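Local coordinates for glycosyl transferase (Staphylococcus aureus, PDB 5TZJ), which belongs to the family 2 glycosyl transferases and is modelled with a helical linker region and bound uridine-diphosphate-N-acetylglucosamine, at residues V140-S145 with F181-Y186; A185-N190 with L233-E238. One frame throughout, in Å; residues are numbered along the deposited sequence.

Interaction 1. Residues V140-S145 with F181-Y186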
ATOM      1  N   VAL A 140      17.347  -4.707   0.895  1.00 44.05           N
ATOM      2  CA  VAL A 140      16.671  -4.304   2.126  1.00 42.95           C
ATOM      3  C   VAL A 140      15.683  -5.396   2.511  1.00 40.36           C
ATOM      4  O   VAL A 140      15.260  -6.213   1.682  1.00 38.46           O
ATOM      5  CB  VAL A 140      15.917  -2.953   1.990  1.00 41.64           C
ATOM      6  CG1 VAL A 140      16.877  -1.832   1.658  1.00 44.09           C
ATOM      7  CG2 VAL A 140      14.817  -3.074   0.906  1.00 38.70           C
ATOM      8  N   THR A 141      15.276  -5.373   3.781  1.00 41.45           N
ATOM      9  CA  THR A 141      14.335  -6.350   4.309  1.00 38.69           C
ATOM     10  C   THR A 141      13.161  -5.652   4.986  1.00 38.13           C
ATOM     11  O   THR A 141      13.195  -4.452   5.291  1.00 38.23           O
ATOM     12  CB  THR A 141      14.994  -7.321   5.312  1.00 42.17           C
ATOM     13  OG1 THR A 141      15.046  -6.714   6.609  1.00 43.69           O
ATOM     14  CG2 THR A 141      16.436  -7.664   4.884  1.00 47.23           C
ATOM     15  N   LEU A 142      12.108  -6.441   5.200  1.00 35.42           N
ATOM     16  CA  LEU A 142      10.937  -5.967   5.914  1.00 36.82           C
ATOM     17  C   LEU A 142      11.276  -5.519   7.316  1.00 38.54           C
ATOM     18  O   LEU A 142      10.586  -4.656   7.858  1.00 40.02           O
ATOM     19  CB  LEU A 142       9.878  -7.065   5.979  1.00 37.00           C
ATOM     20  CG  LEU A 142       9.012  -7.272   4.742  1.00 34.35           C
ATOM     21  CD1 LEU A 142       8.184  -8.568   4.852  1.00 34.54           C
ATOM     22  CD2 LEU A 142       8.098  -6.057   4.529  1.00 32.09           C
ATOM     23  N   LEU A 143      12.344  -6.062   7.909  1.00 40.67           N
ATOM     24  CA  LEU A 143      12.678  -5.758   9.291  1.00 39.41           C
ATOM     25  C   LEU A 143      13.864  -4.819   9.437  1.00 42.90           C
ATOM     26  O   LEU A 143      14.152  -4.398  10.559  1.00 45.49           O
ATOM     27  CB  LEU A 143      12.960  -7.050  10.074  1.00 37.01           C
ATOM     28  CG  LEU A 143      11.829  -8.070  10.220  1.00 37.74           C
ATOM     29  CD1 LEU A 143      12.338  -9.300  10.976  1.00 40.83           C
ATOM     30  CD2 LEU A 143      10.632  -7.430  10.913  1.00 34.60           C
ATOM     31  N   ASN A 144      14.592  -4.484   8.374  1.00 39.10           N
ATOM     32  CA  ASN A 144      15.714  -3.577   8.608  1.00 44.48           C
ATOM     33  C   ASN A 144      15.546  -2.275   7.846  1.00 42.96           C
ATOM     34  O   ASN A 144      16.498  -1.507   7.705  1.00 43.60           O
ATOM     35  CB  ASN A 144      17.064  -4.241   8.306  1.00 49.20           C
ATOM     36  CG  ASN A 144      17.331  -4.441   6.809  1.00 51.16           C
ATOM     37  OD1 ASN A 144      16.610  -3.932   5.922  1.00 48.10           O
ATOM     38  ND2 ASN A 144      18.403  -5.179   6.522  1.00 44.27           N
ATOM     39  N   SER A 145      14.340  -2.015   7.352  1.00 36.42           N
ATOM     40  CA  SER A 145      14.084  -0.824   6.568  1.00 38.95           C
ATOM     41  C   SER A 145      12.636  -0.436   6.810  1.00 38.91           C
ATOM     42  O   SER A 145      11.885  -1.166   7.461  1.00 39.56           O
ATOM     43  CB  SER A 145      14.330  -1.082   5.079  1.00 40.60           C
ATOM     44  OG  SER A 145      13.237  -1.876   4.553  1.00 37.87           O
ATOM     45  N   PHE A 181      -1.442  -6.855  -2.087  1.00 19.99           N
ATOM     46  CA  PHE A 181      -0.622  -7.160  -3.255  1.00 20.00           C
ATOM     47  C   PHE A 181       0.856  -6.940  -2.964  1.00 22.13           C
ATOM     48  O   PHE A 181       1.692  -7.819  -3.199  1.00 26.66           O
ATOM     49  CB  PHE A 181      -1.073  -6.277  -4.413  1.00 21.15           C
ATOM     50  CG  PHE A 181      -0.221  -6.440  -5.690  1.00 21.18           C
ATOM     51  CD1 PHE A 181      -0.584  -7.403  -6.644  1.00 23.93           C
ATOM     52  CD2 PHE A 181       0.869  -5.635  -5.927  1.00 21.74           C
ATOM     53  CE1 PHE A 181       0.167  -7.577  -7.826  1.00 26.53           C
ATOM     54  CE2 PHE A 181       1.672  -5.803  -7.124  1.00 22.53           C
ATOM     55  CZ  PHE A 181       1.298  -6.773  -8.070  1.00 25.84           C
ATOM     56  N   THR A 182       1.199  -5.772  -2.444  1.00 21.39           N
ATOM     57  CA  THR A 182       2.607  -5.473  -2.238  1.00 21.52           C
ATOM     58  C   THR A 182       3.164  -6.234  -1.036  1.00 21.36           C
ATOM     59  O   THR A 182       4.321  -6.641  -1.061  1.00 21.15           O
ATOM     60  CB  THR A 182       2.781  -3.963  -2.066  1.00 22.99           C
ATOM     61  OG1 THR A 182       2.466  -3.316  -3.321  1.00 26.57           O
ATOM     62  CG2 THR A 182       4.244  -3.620  -1.610  1.00 21.47           C
ATOM     63  N   MET A 183       2.345  -6.491  -0.007  1.00 21.20           N
ATOM     64  CA  MET A 183       2.845  -7.292   1.114  1.00 22.54           C
ATOM     65  C   MET A 183       3.162  -8.707   0.661  1.00 26.05           C
ATOM     66  O   MET A 183       4.197  -9.277   1.050  1.00 26.87           O
ATOM     67  CB  MET A 183       1.835  -7.314   2.284  1.00 24.39           C
ATOM     68  CG  MET A 183       1.925  -6.133   3.205  1.00 29.26           C
ATOM     69  SD  MET A 183       3.511  -5.963   4.108  1.00 36.00           S
ATOM     70  CE  MET A 183       3.803  -7.652   4.631  1.00 29.07           C
ATOM     71  N   LYS A 184       2.284  -9.289  -0.167  1.00 23.88           N
ATOM     72  CA  LYS A 184       2.568 -10.581  -0.792  1.00 24.09           C
ATOM     73  C   LYS A 184       3.862 -10.526  -1.602  1.00 24.98           C
ATOM     74  O   LYS A 184       4.690 -11.446  -1.536  1.00 27.59           O
ATOM     75  CB  LYS A 184       1.405 -11.007  -1.711  1.00 26.59           C
ATOM     76  CG  LYS A 184       0.170 -11.619  -1.014  1.00 28.46           C
ATOM     77  CD  LYS A 184      -0.980 -11.889  -2.035  1.00 35.11           C
ATOM     78  CE  LYS A 184      -2.234 -12.527  -1.384  1.00 36.20           C
ATOM     79  NZ  LYS A 184      -3.406 -12.734  -2.316  1.00 33.44           N
ATOM     80  N   ALA A 185       4.038  -9.475  -2.401  1.00 23.63           N
ATOM     81  CA  ALA A 185       5.255  -9.403  -3.216  1.00 25.49           C
ATOM     82  C   ALA A 185       6.479  -9.268  -2.316  1.00 27.41           C
ATOM     83  O   ALA A 185       7.517  -9.890  -2.568  1.00 31.29           O
ATOM     84  CB  ALA A 185       5.189  -8.225  -4.191  1.00 22.56           C
ATOM     85  N   TYR A 186       6.368  -8.475  -1.244  1.00 23.38           N
ATOM     86  CA  TYR A 186       7.488  -8.378  -0.301  1.00 25.81           C
ATOM     87  C   TYR A 186       7.792  -9.734   0.322  1.00 31.60           C
ATOM     88  O   TYR A 186       8.961 -10.153   0.412  1.00 35.14           O
ATOM     89  CB  TYR A 186       7.171  -7.373   0.803  1.00 28.88           C
ATOM     90  CG  TYR A 186       7.238  -5.887   0.466  1.00 27.09           C
ATOM     91  CD1 TYR A 186       7.980  -5.416  -0.582  1.00 24.02           C
ATOM     92  CD2 TYR A 186       6.564  -4.955   1.271  1.00 26.88           C
ATOM     93  CE1 TYR A 186       8.049  -4.010  -0.840  1.00 30.52           C
ATOM     94  CE2 TYR A 186       6.641  -3.583   1.057  1.00 24.63           C
ATOM     95  CZ  TYR A 186       7.385  -3.113  -0.012  1.00 27.87           C
ATOM     96  OH  TYR A 186       7.418  -1.751  -0.227  1.00 23.61           O
TER

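Interaction 2. Residues A185-N190 with L233-E238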
ATOM      1  N   ALA A 185       4.038  -9.475  -2.401  1.00 23.63           N
ATOM      2  CA  ALA A 185       5.255  -9.403  -3.216  1.00 25.49           C
ATOM      3  C   ALA A 185       6.479  -9.268  -2.316  1.00 27.41           C
ATOM      4  O   ALA A 185       7.517  -9.890  -2.568  1.00 31.29           O
ATOM      5  CB  ALA A 185       5.189  -8.225  -4.191  1.00 22.56           C
ATOM      6  N   TYR A 186       6.368  -8.475  -1.244  1.00 23.38           N
ATOM      7  CA  TYR A 186       7.488  -8.378  -0.301  1.00 25.81           C
ATOM      8  C   TYR A 186       7.792  -9.734   0.322  1.00 31.60           C
ATOM      9  O   TYR A 186       8.961 -10.153   0.412  1.00 35.14           O
ATOM     10  CB  TYR A 186       7.171  -7.373   0.803  1.00 28.88           C
ATOM     11  CG  TYR A 186       7.238  -5.887   0.466  1.00 27.09           C
ATOM     12  CD1 TYR A 186       7.980  -5.416  -0.582  1.00 24.02           C
ATOM     13  CD2 TYR A 186       6.564  -4.955   1.271  1.00 26.88           C
ATOM     14  CE1 TYR A 186       8.049  -4.010  -0.840  1.00 30.52           C
ATOM     15  CE2 TYR A 186       6.641  -3.583   1.057  1.00 24.63           C
ATOM     16  CZ  TYR A 186       7.385  -3.113  -0.012  1.00 27.87           C
ATOM     17  OH  TYR A 186       7.418  -1.751  -0.227  1.00 23.61           O
ATOM     18  N   LEU A 187       6.751 -10.426   0.795  1.00 27.45           N
ATOM     19  CA  LEU A 187       6.948 -11.687   1.509  1.00 30.49           C
ATOM     20  C   LEU A 187       7.582 -12.782   0.625  1.00 33.79           C
ATOM     21  O   LEU A 187       8.269 -13.671   1.136  1.00 34.68           O
ATOM     22  CB  LEU A 187       5.610 -12.153   2.087  1.00 26.19           C
ATOM     23  CG  LEU A 187       5.065 -11.417   3.340  1.00 26.64           C
ATOM     24  CD1 LEU A 187       3.597 -11.762   3.604  1.00 25.87           C
ATOM     25  CD2 LEU A 187       5.916 -11.674   4.624  1.00 27.59           C
ATOM     26  N   ASN A 188       7.356 -12.753  -0.686  1.00 29.96           N
ATOM     27  CA  ASN A 188       7.846 -13.796  -1.576  1.00 30.60           C
ATOM     28  C   ASN A 188       9.165 -13.468  -2.265  1.00 36.66           C
ATOM     29  O   ASN A 188       9.762 -14.363  -2.872  1.00 38.93           O
ATOM     30  CB  ASN A 188       6.795 -14.100  -2.664  1.00 30.42           C
ATOM     31  CG  ASN A 188       5.652 -14.918  -2.122  1.00 36.08           C
ATOM     32  OD1 ASN A 188       5.782 -16.133  -1.920  1.00 39.87           O
ATOM     33  ND2 ASN A 188       4.534 -14.262  -1.848  1.00 35.50           N
ATOM     34  N   ALA A 189       9.635 -12.231  -2.201  1.00 37.19           N
ATOM     35  CA  ALA A 189      10.763 -11.850  -3.028  1.00 39.65           C
ATOM     36  C   ALA A 189      12.048 -12.333  -2.378  1.00 42.61           C
ATOM     37  O   ALA A 189      12.164 -12.371  -1.156  1.00 42.13           O
ATOM     38  CB  ALA A 189      10.818 -10.335  -3.219  1.00 37.89           C
ATOM     39  N   ASN A 190      13.005 -12.726  -3.200  1.00 41.85           N
ATOM     40  CA  ASN A 190      14.309 -13.056  -2.653  1.00 45.91           C
ATOM     41  C   ASN A 190      15.122 -11.809  -2.365  1.00 44.13           C
ATOM     42  O   ASN A 190      15.950 -11.815  -1.452  1.00 42.00           O
ATOM     43  CB  ASN A 190      15.071 -13.971  -3.604  1.00 57.79           C
ATOM     44  CG  ASN A 190      14.428 -15.329  -3.717  1.00 65.53           C
ATOM     45  OD1 ASN A 190      13.920 -15.869  -2.722  1.00 66.32           O
ATOM     46  ND2 ASN A 190      14.423 -15.889  -4.932  1.00 68.82           N
ATOM     47  N   LEU A 233       1.493 -14.513   8.611  1.00 20.51           N
ATOM     48  CA  LEU A 233       1.643 -15.643   9.520  1.00 27.31           C
ATOM     49  C   LEU A 233       1.764 -16.958   8.765  1.00 28.53           C
ATOM     50  O   LEU A 233       2.281 -17.943   9.313  1.00 28.50           O
ATOM     51  CB  LEU A 233       0.467 -15.640  10.509  1.00 29.11           C
ATOM     52  CG  LEU A 233       0.663 -14.532  11.547  1.00 31.93           C
ATOM     53  CD1 LEU A 233      -0.575 -14.384  12.389  1.00 33.72           C
ATOM     54  CD2 LEU A 233       1.811 -14.912  12.456  1.00 35.58           C
ATOM     55  N   ASN A 234       1.386 -16.979   7.493  1.00 22.37           N
ATOM     56  CA  ASN A 234       1.579 -18.169   6.691  1.00 27.75           C
ATOM     57  C   ASN A 234       2.799 -18.094   5.803  1.00 33.50           C
ATOM     58  O   ASN A 234       3.055 -19.044   5.076  1.00 35.01           O
ATOM     59  CB  ASN A 234       0.363 -18.454   5.814  1.00 31.36           C
ATOM     60  CG  ASN A 234      -0.701 -19.178   6.562  1.00 37.88           C
ATOM     61  OD1 ASN A 234      -0.621 -20.403   6.767  1.00 40.97           O
ATOM     62  ND2 ASN A 234      -1.703 -18.438   7.005  1.00 39.02           N
ATOM     63  N   ALA A 235       3.564 -17.007   5.836  1.00 32.96           N
ATOM     64  CA  ALA A 235       4.753 -16.998   4.990  1.00 34.57           C
ATOM     65  C   ALA A 235       5.744 -18.100   5.393  1.00 37.07           C
ATOM     66  O   ALA A 235       5.773 -18.583   6.537  1.00 37.91           O
ATOM     67  CB  ALA A 235       5.444 -15.631   5.057  1.00 34.96           C
ATOM     68  N   ASP A 236       6.629 -18.432   4.456  1.00 34.83           N
ATOM     69  CA  ASP A 236       7.664 -19.442   4.675  1.00 41.45           C
ATOM     70  C   ASP A 236       8.899 -18.787   5.292  1.00 40.24           C
ATOM     71  O   ASP A 236       9.938 -18.603   4.665  1.00 43.19           O
ATOM     72  CB  ASP A 236       7.995 -20.151   3.367  1.00 46.58           C
ATOM     73  CG  ASP A 236       8.941 -21.332   3.559  1.00 56.42           C
ATOM     74  OD1 ASP A 236       9.105 -21.804   4.718  1.00 58.11           O
ATOM     75  OD2 ASP A 236       9.522 -21.787   2.537  1.00 60.70           O
ATOM     76  N   LEU A 237       8.765 -18.447   6.566  1.00 39.56           N
ATOM     77  CA  LEU A 237       9.782 -17.699   7.288  1.00 37.19           C
ATOM     78  C   LEU A 237       9.795 -18.184   8.726  1.00 35.07           C
ATOM     79  O   LEU A 237       8.821 -18.773   9.201  1.00 32.84           O
ATOM     80  CB  LEU A 237       9.488 -16.191   7.235  1.00 38.09           C
ATOM     81  CG  LEU A 237       9.508 -15.513   5.865  1.00 38.75           C
ATOM     82  CD1 LEU A 237       8.868 -14.151   5.957  1.00 37.32           C
ATOM     83  CD2 LEU A 237      10.960 -15.403   5.343  1.00 39.28           C
ATOM     84  N   GLU A 238      10.885 -17.903   9.445  1.00 34.23           N
ATOM     85  CA  GLU A 238      10.952 -18.363  10.825  1.00 35.12           C
ATOM     86  C   GLU A 238       9.852 -17.691  11.648  1.00 29.42           C
ATOM     87  O   GLU A 238       9.424 -16.566  11.368  1.00 30.94           O
ATOM     88  CB  GLU A 238      12.342 -18.113  11.426  1.00 39.56           C
ATOM     89  CG  GLU A 238      13.472 -18.841  10.685  1.00 49.72           C
ATOM     90  CD  GLU A 238      13.243 -20.356  10.616  1.00 62.36           C
ATOM     91  OE1 GLU A 238      12.960 -20.954  11.688  1.00 66.36           O
ATOM     92  OE2 GLU A 238      13.312 -20.943   9.491  1.00 65.71           O
TER

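Interaction 1. Residues V140-S145 with F181-Y186
L142 and Y186 adopt matching first torsions: in each, CG stands anti to the carbonyl carbon and beside the backbone N (chi1 -80° and -75°), which turns the two side chains against each other where the loop 140-145 meets helix 177-188. The loop leaves strand 139-140 of the glycosyl transferase family 2 region through an ST turn at T141, and L142 is the residue by which it docks on the helix. The two methyls of L142 divide the work. CD2 approaches the near part of the Y186 ring obliquely, 3.8 Å from Y186 CD2, and also lies against Y186 CB. CD1 reaches the M183 side, where the looser approach of L142 CD1 to M183 CE measures 4.5 Å. M183 has no extended torsion, and this curl brings CE toward the loop although its CB does not aim there.

The contact is apolar and buried, and the polar end of Y186 is dealt with outside it: the hydroxyl is tethered to T150 O by a hydrogen bond. T182 CG2 covers part of one face of the Y186 ring, 3.5 Å above the plane and offset toward the rim. Further cover comes from helix 239-256, whose I245 touches L142, and from helix 218-233, whose I228 and I232 touch M183.

Polar groups of the loop mostly serve its own shape. S145 OG donates to T141 O at 2.7 Å, and T141 OG1 accepts from L143 N at 3.1 Å. The turn is also braced by the N144 side chain, whose OD1 receives T141 N at 2.9 Å, the donor standing 42° above the amide carbonyl plane.

Interaction 2. Residues A185-N190 with L233-E238
Apolar contact between L187 and the pair A235 and L237 is what joins the last turn of helix 177-188 to the loop between helices 218-233 and 239-256. The touching on the helix side falls to a single methyl, L187 CD2. It meets A235 CB at 4.0 Å and L237 CD1 at 4.1 Å, while the two loop carbons, A235 CB and L237 CD1, lie 3.8 Å from each other. The three methyls thus form a nearly equilateral cluster. The CB of L187 does not aim at the loop; CG sits beside the backbone N (chi1 -75°), and this together with chi2 of 167° brings CD2 across. A235 and L237, by contrast, both direct their CB toward the helix, and the leucine brings CD1 up at a slant to L187. L237 also rests on K242 and I245 of helix 239-256, which ties the small cluster to the next helix of the linker region.

The hydrogen bonds near the contact do not join the two segments. In the loop, an inverse gamma turn is centred on D236 and closed by a weak bond of 3.0 Å from L237 N to A235 O; this tight bend is consistent with A235 and L237 both facing the helix. E238 then takes the N-cap position of helix 239-256. Around the end of helix 177-188, N188 ND2 bonds back to K184 O, and N190 N, just past the helix, bonds to an outside partner, D114 OD2.

With methyl groups alone meeting at ordinary van der Waals distances, the contact rests on shape and the hydrophobic effect. Such contacts have little directional character, and with 106 Å² buried in all, the contribution of this one is probably modest.

In the fold
Both interactions use helix 177-188, with centres about 8 Å apart; their segments overlap at A185 and Y186, although of these only Y186 touches across a contact, in interaction 1. Interaction 1 is a buried contact, about 11 Å from the centre of the chain, where a loop of the transferase region meets an aromatic ring and a thioether. Interaction 2, about 17 Å from that centre, is a surface contact made by aliphatic methyls against the linker region. They adjoin directly: L142 CD1 of the first packs 3.9 Å from L187 CD2 of the second. I245 of helix 239-256 touches both L142 and L237, so L142, L187, L237 and I245 form one linked apolar patch between the transferase and linker regions.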